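Local coordinates for lipoprotein (Clostridioides difficile, PDB 7RAG) that binds the CwlD amidase as the GerS lipoprotein and allosterically activates it during spore formation, at residues Lys106-Asn111 against Asn137-Tyr142; Leu99-Phe104 against Phe164-Lys169; Gly121-Glu126 against Leu141-Asp146; Asn53-Val58 against Ser68-Gly73. One frame throughout, in Å; residues are numbered along the deposited sequence.

Interactions 3 and 4 are strand pairings, one in each of two antiparallel sheets of a LolA-like fold; interactions 1 and 2 pack the connecting loop on the C-terminal sheet. Interaction 4 comes first along the chain (strands 40-58 and 68-71). Interaction 2 closes a long loop, from 99-104 to strand 162-173, that encloses interactions 1 and 3. Those two share Leu141 and Tyr142 of strand 138-144, their centres about 11 Å apart. Interaction 2 links the halves: it packs on interaction 1 through Phe104 and Leu141, and on interaction 4, about 13 Å away between centres, through Phe100 and Tyr54 and a probable hydrogen bond between Asp103 and Tyr54. All four also touch a second subunit.

Interaction 1 of 4, residues Lys106-Asn111 against Asn137-Tyr142; sequences KNYLQN and NKQVLY
Tyr108, in the loop that follows strand 85-90, lays its ring on Leu141 of strand 138-144, and this apolar contact is the main one. Leu141 CB sits over one face in a CH-pi contact, 3.8 Å from the ring centroid and 20° off the ring normal, displaced toward the rim near Tyr108 CZ. Leu141 CD2 reaches the inner part of the same ring, 3.7 Å from Tyr108 CD2, so the leucine spans the ring from its hydroxyl end back to its root. It can do so because CG of Leu141 stands opposite the backbone N (chi1 -179°). Polar contact is slighter. Tyr108 OH gives a weak hydrogen bond to the backbone O of Gln139, at 3.0 Å, and the aliphatic part of Gln139 lies beside that hydroxyl, CG 3.4 Å from OH. The side chains of Asn107 and Gln139 run past each other in opposite directions, their amide planes 20° apart. Leu125 and Met114 add to the surroundings of Tyr108, and Phe15 of the second subunit packs on both Tyr108 and Leu141. The main-chain bonds of Gln139 and Val140 go to the neighbouring strands, so the loop is joined to the sheet by its side chains, not by strand pairing. This is a connecting loop folded over one face of an antiparallel sheet, with an aromatic residue buried against it, in a LolA-like fold.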
loop_
_atom_site.group_PDB
_atom_site.type_symbol
_atom_site.label_atom_id
_atom_site.label_comp_id
_atom_site.label_asym_id
_atom_site.label_seq_id
_atom_site.Cartn_x
_atom_site.Cartn_y
_atom_site.Cartn_z
ATOM N N LYS A 106 -6.032 16.419 15.645
ATOM C CA LYS A 106 -5.388 17.233 14.621
ATOM C C LYS A 106 -6.340 18.231 13.971
ATOM O O LYS A 106 -5.880 19.057 13.181
ATOM C CB LYS A 106 -4.709 16.401 13.511
ATOM C CG LYS A 106 -3.356 15.763 13.898
ATOM C CD LYS A 106 -2.715 15.048 12.703
ATOM C CE LYS A 106 -3.379 15.446 11.384
ATOM N NZ LYS A 106 -2.661 14.876 10.218
ATOM N N ASN A 107 -7.635 18.209 14.270
ATOM C CA ASN A 107 -8.466 19.379 14.016
ATOM C C ASN A 107 -8.854 20.094 15.294
ATOM O O ASN A 107 -8.855 21.330 15.331
ATOM C CB ASN A 107 -9.737 19.016 13.244
ATOM C CG ASN A 107 -10.672 20.219 13.067
ATOM O OD1 ASN A 107 -11.844 20.185 13.466
ATOM N ND2 ASN A 107 -10.145 21.295 12.485
ATOM N N TYR A 108 -9.174 19.340 16.343
ATOM C CA TYR A 108 -9.361 19.914 17.663
ATOM C C TYR A 108 -8.054 20.061 18.420
ATOM O O TYR A 108 -8.033 20.721 19.463
ATOM C CB TYR A 108 -10.360 19.074 18.451
ATOM C CG TYR A 108 -11.719 19.176 17.824
ATOM C CD1 TYR A 108 -12.489 20.334 17.980
ATOM C CD2 TYR A 108 -12.217 18.153 17.021
ATOM C CE1 TYR A 108 -13.739 20.459 17.380
ATOM C CE2 TYR A 108 -13.468 18.262 16.420
ATOM C CZ TYR A 108 -14.226 19.420 16.603
ATOM O OH TYR A 108 -15.463 19.527 16.003
ATOM N N LEU A 109 -6.968 19.479 17.902
ATOM C CA LEU A 109 -5.634 19.771 18.414
ATOM C C LEU A 109 -5.105 21.067 17.818
ATOM O O LEU A 109 -4.804 22.023 18.540
ATOM C CB LEU A 109 -4.680 18.616 18.096
ATOM C CG LEU A 109 -3.215 18.874 18.441
ATOM C CD1 LEU A 109 -3.022 18.977 19.955
ATOM C CD2 LEU A 109 -2.337 17.787 17.834
ATOM N N GLN A 110 -4.987 21.112 16.496
ATOM C CA GLN A 110 -4.415 22.264 15.799
ATOM C C GLN A 110 -5.484 23.355 15.756
ATOM O O GLN A 110 -6.292 23.457 14.829
ATOM C CB GLN A 110 -3.916 21.852 14.420
ATOM C CG GLN A 110 -2.870 20.725 14.481
ATOM C CD GLN A 110 -2.512 20.144 13.117
ATOM O OE1 GLN A 110 -3.045 20.560 12.080
ATOM N NE2 GLN A 110 -1.602 19.176 13.114
ATOM N N ASN A 111 -5.486 24.176 16.801
ATOM C CA ASN A 111 -6.527 25.172 16.988
ATOM C C ASN A 111 -6.466 26.244 15.904
ATOM O O ASN A 111 -5.398 26.628 15.421
ATOM C CB ASN A 111 -6.407 25.814 18.378
ATOM N N ASN A 137 -21.809 21.677 7.733
ATOM C CA ASN A 137 -21.570 23.089 7.994
ATOM C C ASN A 137 -20.655 23.329 9.189
ATOM O O ASN A 137 -19.673 24.068 9.086
ATOM C CB ASN A 137 -22.896 23.817 8.187
ATOM C CG ASN A 137 -22.778 25.279 7.890
ATOM O OD1 ASN A 137 -22.426 25.667 6.771
ATOM N ND2 ASN A 137 -23.054 26.109 8.889
ATOM N N LYS A 138 -20.972 22.745 10.331
ATOM C CA LYS A 138 -20.219 22.995 11.545
ATOM C C LYS A 138 -20.003 21.667 12.245
ATOM O O LYS A 138 -20.879 20.800 12.226
ATOM C CB LYS A 138 -20.943 24.011 12.467
ATOM N N GLN A 139 -18.822 21.510 12.835
ATOM C CA GLN A 139 -18.403 20.303 13.531
ATOM C C GLN A 139 -18.312 20.623 15.020
ATOM O O GLN A 139 -17.558 21.520 15.418
ATOM C CB GLN A 139 -17.058 19.833 12.979
ATOM C CG GLN A 139 -16.777 18.355 13.113
ATOM C CD GLN A 139 -15.335 18.031 12.773
ATOM O OE1 GLN A 139 -14.523 18.932 12.561
ATOM N NE2 GLN A 139 -15.008 16.744 12.712
ATOM N N VAL A 140 -19.091 19.917 15.840
ATOM C CA VAL A 140 -19.121 20.155 17.279
ATOM C C VAL A 140 -18.707 18.889 18.014
ATOM O O VAL A 140 -19.326 17.834 17.839
ATOM C CB VAL A 140 -20.502 20.622 17.765
ATOM C CG1 VAL A 140 -20.414 21.018 19.238
ATOM C CG2 VAL A 140 -20.982 21.777 16.926
ATOM N N LEU A 141 -17.699 19.017 18.874
ATOM C CA LEU A 141 -17.178 17.918 19.671
ATOM C C LEU A 141 -17.440 18.186 21.144
ATOM O O LEU A 141 -17.114 19.264 21.652
ATOM C CB LEU A 141 -15.684 17.739 19.435
ATOM C CG LEU A 141 -14.995 16.605 20.193
ATOM C CD1 LEU A 141 -15.329 15.224 19.641
ATOM C CD2 LEU A 141 -13.489 16.853 20.196
ATOM N N TYR A 142 -18.022 17.204 21.824
ATOM C CA TYR A 142 -18.220 17.239 23.267
ATOM C C TYR A 142 -17.152 16.373 23.908
ATOM O O TYR A 142 -17.060 15.176 23.611
ATOM C CB TYR A 142 -19.613 16.737 23.649
ATOM C CG TYR A 142 -20.707 17.593 23.070
ATOM C CD1 TYR A 142 -21.319 18.588 23.829
ATOM C CD2 TYR A 142 -21.112 17.432 21.745
ATOM C CE1 TYR A 142 -22.301 19.381 23.293
ATOM C CE2 TYR A 142 -22.098 18.225 21.206
ATOM C CZ TYR A 142 -22.687 19.195 21.982
ATOM O OH TYR A 142 -23.667 19.989 21.431
#

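Interaction 2 of 4, residues Leu99-Phe104 against Phe164-Lys169; sequences LFVGDF and FTVKYK
The ring of Tyr168 carries Val166 CG1 on one face, 3.7 Å above its plane, and has Gly102 O at its edge, in plane. The same carbonyl oxygen lies in plane at the edge of the Phe104 ring. The two rings meet obliquely, their planes at 83° and their centroids 5.8 Å apart, and the Phe100 ring has Asp103 CB over its centre. This is a type II beta turn, Phe100 to Asp103, set against strand 162-173 of the C-terminal sheet in a LolA-like fold. Gly102, the third residue of the turn, has positive phi, as is usual at that place in a type II turn. Asp103 N closes the turn on Phe100 O, and Asp103 OD2 accepts from Leu99 N with its anti lone pair, in a nearly straight bond. On the other flank Val101 CG2, anti to the backbone N, reaches Phe164 and Val166, 4.0 Å from Phe164 CB and 3.7 Å from Val166 CG2. Phe164 and Val166 also belong to a beta ladder with the second subunit, while Val101 and Phe164 pack on Gly60 and Gly61 of the amidase chain. One hydrogen bond crosses the contact: Tyr168 OH donates to Gly102 O at 2.8 Å, meeting the carbonyl from the side, with a C=O...O angle of 102° and a tilt of 35° from the carbonyl plane.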
loop_
_atom_site.group_PDB
_atom_site.type_symbol
_atom_site.label_atom_id
_atom_site.label_comp_id
_atom_site.label_asym_id
_atom_site.label_seq_id
_atom_site.Cartn_x
_atom_site.Cartn_y
_atom_site.Cartn_z
ATOM N N LEU A 99 -10.272 13.326 8.457
ATOM C CA LEU A 99 -10.173 12.252 7.470
ATOM C C LEU A 99 -11.462 11.453 7.348
ATOM O O LEU A 99 -11.708 10.826 6.311
ATOM C CB LEU A 99 -9.054 11.287 7.846
ATOM C CG LEU A 99 -7.620 11.727 7.627
ATOM C CD1 LEU A 99 -6.987 12.183 8.949
ATOM C CD2 LEU A 99 -6.890 10.552 7.035
ATOM N N PHE A 100 -12.250 11.416 8.413
ATOM C CA PHE A 100 -13.511 10.706 8.465
ATOM C C PHE A 100 -14.336 11.397 9.531
ATOM O O PHE A 100 -13.813 12.170 10.337
ATOM C CB PHE A 100 -13.338 9.207 8.780
ATOM C CG PHE A 100 -12.514 8.933 10.022
ATOM C CD1 PHE A 100 -13.119 8.787 11.253
ATOM C CD2 PHE A 100 -11.128 8.857 9.949
ATOM C CE1 PHE A 100 -12.361 8.558 12.386
ATOM C CE2 PHE A 100 -10.370 8.638 11.075
ATOM C CZ PHE A 100 -10.985 8.484 12.301
ATOM N N VAL A 101 -15.636 11.129 9.519
ATOM C CA VAL A 101 -16.491 11.661 10.567
ATOM C C VAL A 101 -16.245 10.840 11.830
ATOM O O VAL A 101 -16.293 9.605 11.808
ATOM C CB VAL A 101 -17.959 11.665 10.116
ATOM C CG1 VAL A 101 -18.220 10.501 9.203
ATOM C CG2 VAL A 101 -18.907 11.667 11.299
ATOM N N GLY A 102 -15.909 11.520 12.928
ATOM C CA GLY A 102 -15.356 10.891 14.113
ATOM C C GLY A 102 -13.879 11.169 14.327
ATOM O O GLY A 102 -13.369 10.952 15.435
ATOM N N ASP A 103 -13.177 11.643 13.298
ATOM C CA ASP A 103 -11.771 12.010 13.426
ATOM C C ASP A 103 -11.667 13.352 14.134
ATOM O O ASP A 103 -12.128 14.365 13.617
ATOM C CB ASP A 103 -11.122 12.068 12.046
ATOM C CG ASP A 103 -9.681 12.523 12.085
ATOM O OD1 ASP A 103 -9.060 12.525 13.175
ATOM O OD2 ASP A 103 -9.165 12.896 10.997
ATOM N N PHE A 104 -11.059 13.362 15.307
ATOM C CA PHE A 104 -10.976 14.568 16.117
ATOM C C PHE A 104 -9.560 15.023 16.411
ATOM O O PHE A 104 -9.354 16.228 16.570
ATOM C CB PHE A 104 -11.706 14.380 17.454
ATOM C CG PHE A 104 -11.180 13.249 18.266
ATOM C CD1 PHE A 104 -10.227 13.472 19.246
ATOM C CD2 PHE A 104 -11.626 11.958 18.040
ATOM C CE1 PHE A 104 -9.730 12.440 19.996
ATOM C CE2 PHE A 104 -11.133 10.903 18.792
ATOM C CZ PHE A 104 -10.175 11.147 19.773
ATOM N N PHE A 164 -24.844 14.094 11.219
ATOM C CA PHE A 164 -24.084 12.962 11.726
ATOM C C PHE A 164 -23.908 13.140 13.215
ATOM O O PHE A 164 -23.465 14.206 13.653
ATOM C CB PHE A 164 -22.689 12.839 11.095
ATOM C CG PHE A 164 -22.706 12.388 9.693
ATOM C CD1 PHE A 164 -22.535 11.046 9.388
ATOM C CD2 PHE A 164 -22.912 13.306 8.667
ATOM C CE1 PHE A 164 -22.567 10.627 8.061
ATOM C CE2 PHE A 164 -22.945 12.896 7.356
ATOM C CZ PHE A 164 -22.768 11.552 7.050
ATOM N N THR A 165 -24.221 12.096 13.982
ATOM C CA THR A 165 -24.001 12.096 15.423
ATOM C C THR A 165 -23.145 10.897 15.788
ATOM O O THR A 165 -23.578 9.751 15.634
ATOM C CB THR A 165 -25.312 12.057 16.202
ATOM O OG1 THR A 165 -26.135 13.152 15.789
ATOM C CG2 THR A 165 -25.025 12.197 17.695
ATOM N N VAL A 166 -21.955 11.163 16.309
ATOM C CA VAL A 166 -21.055 10.127 16.767
ATOM C C VAL A 166 -21.052 10.152 18.284
ATOM O O VAL A 166 -20.715 11.173 18.891
ATOM C CB VAL A 166 -19.635 10.336 16.219
ATOM C CG1 VAL A 166 -18.699 9.283 16.785
ATOM C CG2 VAL A 166 -19.636 10.328 14.703
ATOM N N LYS A 167 -21.397 9.031 18.899
ATOM C CA LYS A 167 -21.243 8.841 20.339
ATOM C C LYS A 167 -20.088 7.879 20.571
ATOM O O LYS A 167 -20.106 6.745 20.070
ATOM C CB LYS A 167 -22.533 8.318 20.975
ATOM C CG LYS A 167 -23.604 9.411 21.202
ATOM C CD LYS A 167 -25.006 8.836 21.280
ATOM C CE LYS A 167 -26.035 9.891 21.736
ATOM N NZ LYS A 167 -26.649 9.582 23.099
ATOM N N TYR A 168 -19.081 8.342 21.310
ATOM C CA TYR A 168 -17.877 7.562 21.583
ATOM C C TYR A 168 -18.062 6.719 22.846
ATOM O O TYR A 168 -18.289 7.265 23.927
ATOM C CB TYR A 168 -16.673 8.491 21.739
ATOM C CG TYR A 168 -16.337 9.315 20.516
ATOM C CD1 TYR A 168 -15.395 8.874 19.584
ATOM C CD2 TYR A 168 -16.948 10.548 20.301
ATOM C CE1 TYR A 168 -15.089 9.638 18.464
ATOM C CE2 TYR A 168 -16.643 11.327 19.197
ATOM C CZ TYR A 168 -15.715 10.867 18.282
ATOM O OH TYR A 168 -15.434 11.646 17.186
ATOM N N LYS A 169 -17.936 5.401 22.711
ATOM C CA LYS A 169 -18.039 4.454 23.817
ATOM C C LYS A 169 -16.734 3.668 23.952
ATOM O O LYS A 169 -16.081 3.359 22.952
ATOM C CB LYS A 169 -19.223 3.468 23.604
ATOM C CG LYS A 169 -20.602 4.130 23.394
ATOM C CD LYS A 169 -21.286 4.485 24.716
ATOM C CE LYS A 169 -22.342 5.558 24.538
ATOM N NZ LYS A 169 -21.710 6.890 24.273
#

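Interaction 3 of 4, residues Gly121-Glu126 against Leu141-Asp146; sequences GHLVLE and LYVNAD
Strands 122-126 and 141-144 run antiparallel at 156°, with Val124-Tyr142 as a non-hydrogen-bonded pair between the hydrogen-bonded pairs Leu123-Val143 and Leu125-Leu141, each of which is joined by two bonds, such as Val143 N to Leu123 O at 2.9 Å. On the face of Leu123, Leu125, Leu141 and Val143, the side chains of Leu123 and Val143 lie alongside each other and point the same way, Leu123 CD2 3.8 Å from Val143 CB. Leu125 CD1 reaches Leu141 CD2 more loosely, at 4.3 Å. Tyr108 and Phe104 of the connecting loop pack on this face, as do Tyr12 and Phe15 of the second subunit. On the reverse face Val124 CG2 touches the Tyr142 ring at CD1, 3.9 Å away, and Lys152 makes a cation-pi contact with that ring. The His122 ring, swung opposite its own carbonyl carbon (chi1 -69°), brings CD2 to 3.6 Å from Val143 O. Glu151 takes hydrogen bonds from both His122 NE2 and Asn144 ND2, tying their side chains to strand 150-156. Ala145 CB rests on Gly121 O, which also accepts from Ala145 N at 3.1 Å. Asn144 OD1 accepts from Asp146 N, an Asx turn where the strand ends. Altogether the arrangement is a beta hairpin of the C-terminal antiparallel sheet, apolar on the face turned to the loop and the partner subunit.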
loop_
_atom_site.group_PDB
_atom_site.type_symbol
_atom_site.label_atom_id
_atom_site.label_comp_id
_atom_site.label_asym_id
_atom_site.label_seq_id
_atom_site.Cartn_x
_atom_site.Cartn_y
_atom_site.Cartn_z
ATOM N N GLY A 121 -20.364 19.946 32.568
ATOM C CA GLY A 121 -19.344 18.912 32.606
ATOM C C GLY A 121 -18.718 18.551 31.275
ATOM O O GLY A 121 -18.048 17.519 31.174
ATOM N N HIS A 122 -18.899 19.377 30.247
ATOM C CA HIS A 122 -18.321 19.113 28.938
ATOM C C HIS A 122 -17.578 20.324 28.406
ATOM O O HIS A 122 -18.031 21.463 28.543
ATOM C CB HIS A 122 -19.381 18.710 27.927
ATOM C CG HIS A 122 -19.978 17.371 28.194
ATOM N ND1 HIS A 122 -21.109 17.203 28.963
ATOM C CD2 HIS A 122 -19.592 16.133 27.809
ATOM C CE1 HIS A 122 -21.402 15.917 29.031
ATOM N NE2 HIS A 122 -20.496 15.246 28.341
ATOM N N LEU A 123 -16.432 20.050 27.796
ATOM C CA LEU A 123 -15.729 21.000 26.948
ATOM C C LEU A 123 -16.354 20.890 25.561
ATOM O O LEU A 123 -16.300 19.828 24.942
ATOM C CB LEU A 123 -14.235 20.669 26.952
ATOM C CG LEU A 123 -13.137 21.308 26.085
ATOM C CD1 LEU A 123 -12.540 22.526 26.713
ATOM C CD2 LEU A 123 -12.020 20.297 25.790
ATOM N N VAL A 124 -17.004 21.954 25.099
ATOM C CA VAL A 124 -17.659 21.990 23.795
ATOM C C VAL A 124 -16.764 22.764 22.844
ATOM O O VAL A 124 -16.401 23.915 23.124
ATOM C CB VAL A 124 -19.052 22.634 23.875
ATOM C CG1 VAL A 124 -19.795 22.451 22.563
ATOM C CG2 VAL A 124 -19.845 22.045 25.017
ATOM N N LEU A 125 -16.408 22.134 21.721
ATOM C CA LEU A 125 -15.510 22.708 20.726
ATOM C C LEU A 125 -16.237 22.762 19.394
ATOM O O LEU A 125 -16.690 21.727 18.897
ATOM C CB LEU A 125 -14.246 21.868 20.595
ATOM C CG LEU A 125 -13.556 21.495 21.899
ATOM C CD1 LEU A 125 -12.277 20.734 21.590
ATOM C CD2 LEU A 125 -13.257 22.738 22.708
ATOM N N GLU A 126 -16.341 23.955 18.812
ATOM C CA GLU A 126 -17.081 24.163 17.573
ATOM C C GLU A 126 -16.174 24.752 16.506
ATOM O O GLU A 126 -15.522 25.769 16.739
ATOM C CB GLU A 126 -18.258 25.109 17.772
ATOM C CG GLU A 126 -19.037 24.913 19.036
ATOM C CD GLU A 126 -20.182 25.891 19.105
ATOM O OE1 GLU A 126 -20.307 26.698 18.148
ATOM O OE2 GLU A 126 -20.946 25.848 20.098
ATOM N N LEU A 141 -17.699 19.017 18.874
ATOM C CA LEU A 141 -17.178 17.918 19.671
ATOM C C LEU A 141 -17.440 18.186 21.144
ATOM O O LEU A 141 -17.114 19.264 21.652
ATOM C CB LEU A 141 -15.684 17.739 19.435
ATOM C CG LEU A 141 -14.995 16.605 20.193
ATOM C CD1 LEU A 141 -15.329 15.224 19.641
ATOM C CD2 LEU A 141 -13.489 16.853 20.196
ATOM N N TYR A 142 -18.022 17.204 21.824
ATOM C CA TYR A 142 -18.220 17.239 23.267
ATOM C C TYR A 142 -17.152 16.373 23.908
ATOM O O TYR A 142 -17.060 15.176 23.611
ATOM C CB TYR A 142 -19.613 16.737 23.649
ATOM C CG TYR A 142 -20.707 17.593 23.070
ATOM C CD1 TYR A 142 -21.319 18.588 23.829
ATOM C CD2 TYR A 142 -21.112 17.432 21.745
ATOM C CE1 TYR A 142 -22.301 19.381 23.293
ATOM C CE2 TYR A 142 -22.098 18.225 21.206
ATOM C CZ TYR A 142 -22.687 19.195 21.982
ATOM O OH TYR A 142 -23.667 19.989 21.431
ATOM N N VAL A 143 -16.353 16.971 24.784
ATOM C CA VAL A 143 -15.291 16.284 25.504
ATOM C C VAL A 143 -15.676 16.218 26.977
ATOM O O VAL A 143 -16.178 17.195 27.541
ATOM C CB VAL A 143 -13.938 17.002 25.316
ATOM C CG1 VAL A 143 -12.816 16.204 25.972
ATOM C CG2 VAL A 143 -13.656 17.223 23.842
ATOM N N ASN A 144 -15.456 15.067 27.595
ATOM C CA ASN A 144 -15.686 14.946 29.024
ATOM C C ASN A 144 -14.659 15.796 29.761
ATOM O O ASN A 144 -13.454 15.604 29.596
ATOM C CB ASN A 144 -15.597 13.482 29.441
ATOM C CG ASN A 144 -15.882 13.278 30.898
ATOM O OD1 ASN A 144 -15.101 13.657 31.762
ATOM N ND2 ASN A 144 -16.999 12.655 31.181
ATOM N N ALA A 145 -15.126 16.734 30.578
ATOM C CA ALA A 145 -14.205 17.695 31.166
ATOM C C ALA A 145 -13.285 17.069 32.190
ATOM O O ALA A 145 -12.282 17.693 32.546
ATOM C CB ALA A 145 -14.971 18.847 31.808
ATOM N N ASP A 146 -13.591 15.863 32.666
ATOM C CA ASP A 146 -12.747 15.175 33.635
ATOM C C ASP A 146 -11.780 14.199 32.982
ATOM O O ASP A 146 -10.579 14.228 33.257
ATOM C CB ASP A 146 -13.624 14.435 34.640
ATOM C CG ASP A 146 -14.414 15.374 35.515
ATOM O OD1 ASP A 146 -13.799 16.314 36.059
ATOM O OD2 ASP A 146 -15.645 15.168 35.643
#

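Interaction 4 of 4, residues Asn53-Val58 against Ser68-Gly73; sequences NYKLEV and SIEYQG
Four backbone hydrogen bonds join Tyr54 with Tyr71 and Leu56 with Ile69, two to each antiparallel hydrogen-bonded pair. They form a beta hairpin of strands 40-58 and 68-71 in the N-terminal sheet. The shortest, Tyr71 N to Tyr54 O, is 2.8 Å. Lys55 and Glu70 face each other as a non-hydrogen-bonded pair, and their ends form a long salt bridge, Lys55 NZ to Glu70 OE1 at 3.6 Å. The lysine approaches across the glutamate by a bend in its last torsion (chi4 127°), which also leaves NZ 3.8 Å from Ser68 OG. Lys79 is a second, weak ion partner of Glu70. Next along this face, Glu57 CB meets Ser68 CB at 3.9 Å. The other face is apolar and aromatic: Phe100 turns its ring edge to the face of the Tyr54 ring, and Ile69 packs on Ser59 of the amidase chain. Strand 53-58 also pairs with a strand of the second subunit, which continues the sheet across the interface. Between the two strands Tyr54 CB and Tyr71 CB are 4.2 Å apart, and Leu56 CG approaches the edge of the Tyr71 ring, 4.3 Å from CE2.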
loop_
_atom_site.group_PDB
_atom_site.type_symbol
_atom_site.label_atom_id
_atom_site.label_comp_id
_atom_site.label_asym_id
_atom_site.label_seq_id
_atom_site.Cartn_x
_atom_site.Cartn_y
_atom_site.Cartn_z
ATOM N N ASN A 53 -2.158 6.414 11.528
ATOM C CA ASN A 53 -2.852 5.294 10.903
ATOM C C ASN A 53 -4.191 5.113 11.602
ATOM O O ASN A 53 -4.236 4.869 12.812
ATOM C CB ASN A 53 -2.022 4.006 10.959
ATOM C CG ASN A 53 -2.799 2.778 10.478
ATOM O OD1 ASN A 53 -3.601 2.200 11.218
ATOM N ND2 ASN A 53 -2.553 2.371 9.245
ATOM N N TYR A 54 -5.269 5.241 10.836
ATOM C CA TYR A 54 -6.631 5.102 11.327
ATOM C C TYR A 54 -7.274 3.881 10.675
ATOM O O TYR A 54 -7.112 3.655 9.477
ATOM C CB TYR A 54 -7.442 6.344 11.010
ATOM C CG TYR A 54 -7.144 7.561 11.857
ATOM C CD1 TYR A 54 -7.698 7.696 13.121
ATOM C CD2 TYR A 54 -6.349 8.597 11.380
ATOM C CE1 TYR A 54 -7.460 8.822 13.893
ATOM C CE2 TYR A 54 -6.095 9.722 12.152
ATOM C CZ TYR A 54 -6.661 9.832 13.406
ATOM O OH TYR A 54 -6.433 10.940 14.193
ATOM N N LYS A 55 -7.967 3.065 11.459
ATOM C CA LYS A 55 -8.789 1.999 10.904
ATOM C C LYS A 55 -10.202 2.142 11.446
ATOM O O LYS A 55 -10.386 2.265 12.659
ATOM C CB LYS A 55 -8.220 0.631 11.243
ATOM C CG LYS A 55 -8.998 -0.525 10.671
ATOM C CD LYS A 55 -8.101 -1.738 10.537
ATOM C CE LYS A 55 -8.913 -3.021 10.389
ATOM N NZ LYS A 55 -8.480 -3.784 9.175
ATOM N N LEU A 56 -11.189 2.180 10.551
ATOM C CA LEU A 56 -12.599 2.143 10.921
ATOM C C LEU A 56 -13.170 0.834 10.403
ATOM O O LEU A 56 -13.168 0.600 9.189
ATOM C CB LEU A 56 -13.392 3.314 10.337
ATOM C CG LEU A 56 -12.694 4.636 10.032
ATOM C CD1 LEU A 56 -13.751 5.669 9.660
ATOM C CD2 LEU A 56 -11.860 5.132 11.216
ATOM N N GLU A 57 -13.651 -0.015 11.304
ATOM C CA GLU A 57 -14.282 -1.254 10.892
ATOM C C GLU A 57 -15.726 -1.299 11.385
ATOM O O GLU A 57 -16.005 -1.009 12.554
ATOM C CB GLU A 57 -13.496 -2.466 11.398
ATOM C CG GLU A 57 -14.284 -3.765 11.264
ATOM C CD GLU A 57 -13.710 -4.855 12.104
ATOM O OE1 GLU A 57 -12.511 -4.728 12.447
ATOM O OE2 GLU A 57 -14.458 -5.810 12.446
ATOM N N VAL A 58 -16.631 -1.675 10.501
ATOM C CA VAL A 58 -18.047 -1.691 10.829
ATOM C C VAL A 58 -18.410 -3.028 11.453
ATOM O O VAL A 58 -18.041 -4.091 10.938
ATOM C CB VAL A 58 -18.906 -1.429 9.590
ATOM C CG1 VAL A 58 -20.304 -1.145 10.046
ATOM C CG2 VAL A 58 -18.355 -0.270 8.797
ATOM N N SER A 68 -14.246 -2.514 6.215
ATOM C CA SER A 68 -13.368 -1.566 6.887
ATOM C C SER A 68 -12.783 -0.570 5.895
ATOM O O SER A 68 -12.752 -0.797 4.682
ATOM C CB SER A 68 -12.245 -2.284 7.660
ATOM O OG SER A 68 -11.395 -3.047 6.808
ATOM N N ILE A 69 -12.348 0.557 6.446
ATOM C CA ILE A 69 -11.589 1.563 5.726
ATOM C C ILE A 69 -10.367 1.901 6.561
ATOM O O ILE A 69 -10.487 2.192 7.756
ATOM C CB ILE A 69 -12.419 2.827 5.457
ATOM C CG1 ILE A 69 -13.545 2.520 4.479
ATOM C CG2 ILE A 69 -11.535 3.911 4.911
ATOM C CD1 ILE A 69 -14.577 3.639 4.359
ATOM N N GLU A 70 -9.203 1.877 5.938
ATOM C CA GLU A 70 -7.932 2.113 6.601
ATOM C C GLU A 70 -7.235 3.300 5.945
ATOM O O GLU A 70 -7.080 3.326 4.723
ATOM C CB GLU A 70 -7.093 0.852 6.507
ATOM C CG GLU A 70 -6.024 0.727 7.533
ATOM C CD GLU A 70 -5.372 -0.648 7.483
ATOM O OE1 GLU A 70 -6.124 -1.659 7.375
ATOM O OE2 GLU A 70 -4.115 -0.712 7.530
ATOM N N TYR A 71 -6.853 4.293 6.750
ATOM C CA TYR A 71 -6.139 5.483 6.301
ATOM C C TYR A 71 -4.695 5.395 6.783
ATOM O O TYR A 71 -4.448 5.412 7.997
ATOM C CB TYR A 71 -6.786 6.752 6.854
ATOM C CG TYR A 71 -8.229 6.982 6.444
ATOM C CD1 TYR A 71 -8.540 7.776 5.339
ATOM C CD2 TYR A 71 -9.284 6.417 7.166
ATOM C CE1 TYR A 71 -9.857 7.996 4.967
ATOM C CE2 TYR A 71 -10.593 6.640 6.802
ATOM C CZ TYR A 71 -10.873 7.427 5.705
ATOM O OH TYR A 71 -12.171 7.638 5.338
ATOM N N GLN A 72 -3.742 5.324 5.845
ATOM C CA GLN A 72 -2.345 5.082 6.194
ATOM C C GLN A 72 -1.454 6.283 5.905
ATOM O O GLN A 72 -0.737 6.774 6.780
ATOM C CB GLN A 72 -1.808 3.862 5.428
ATOM C CG GLN A 72 -2.714 2.649 5.441
ATOM C CD GLN A 72 -2.018 1.422 6.012
ATOM O OE1 GLN A 72 -0.881 1.505 6.480
ATOM N NE2 GLN A 72 -2.701 0.277 5.979
ATOM N N GLY A 73 -1.437 6.723 4.668
ATOM C CA GLY A 73 -0.593 7.808 4.245
ATOM C C GLY A 73 -1.310 8.524 3.133
ATOM O O GLY A 73 -2.436 8.999 3.288
#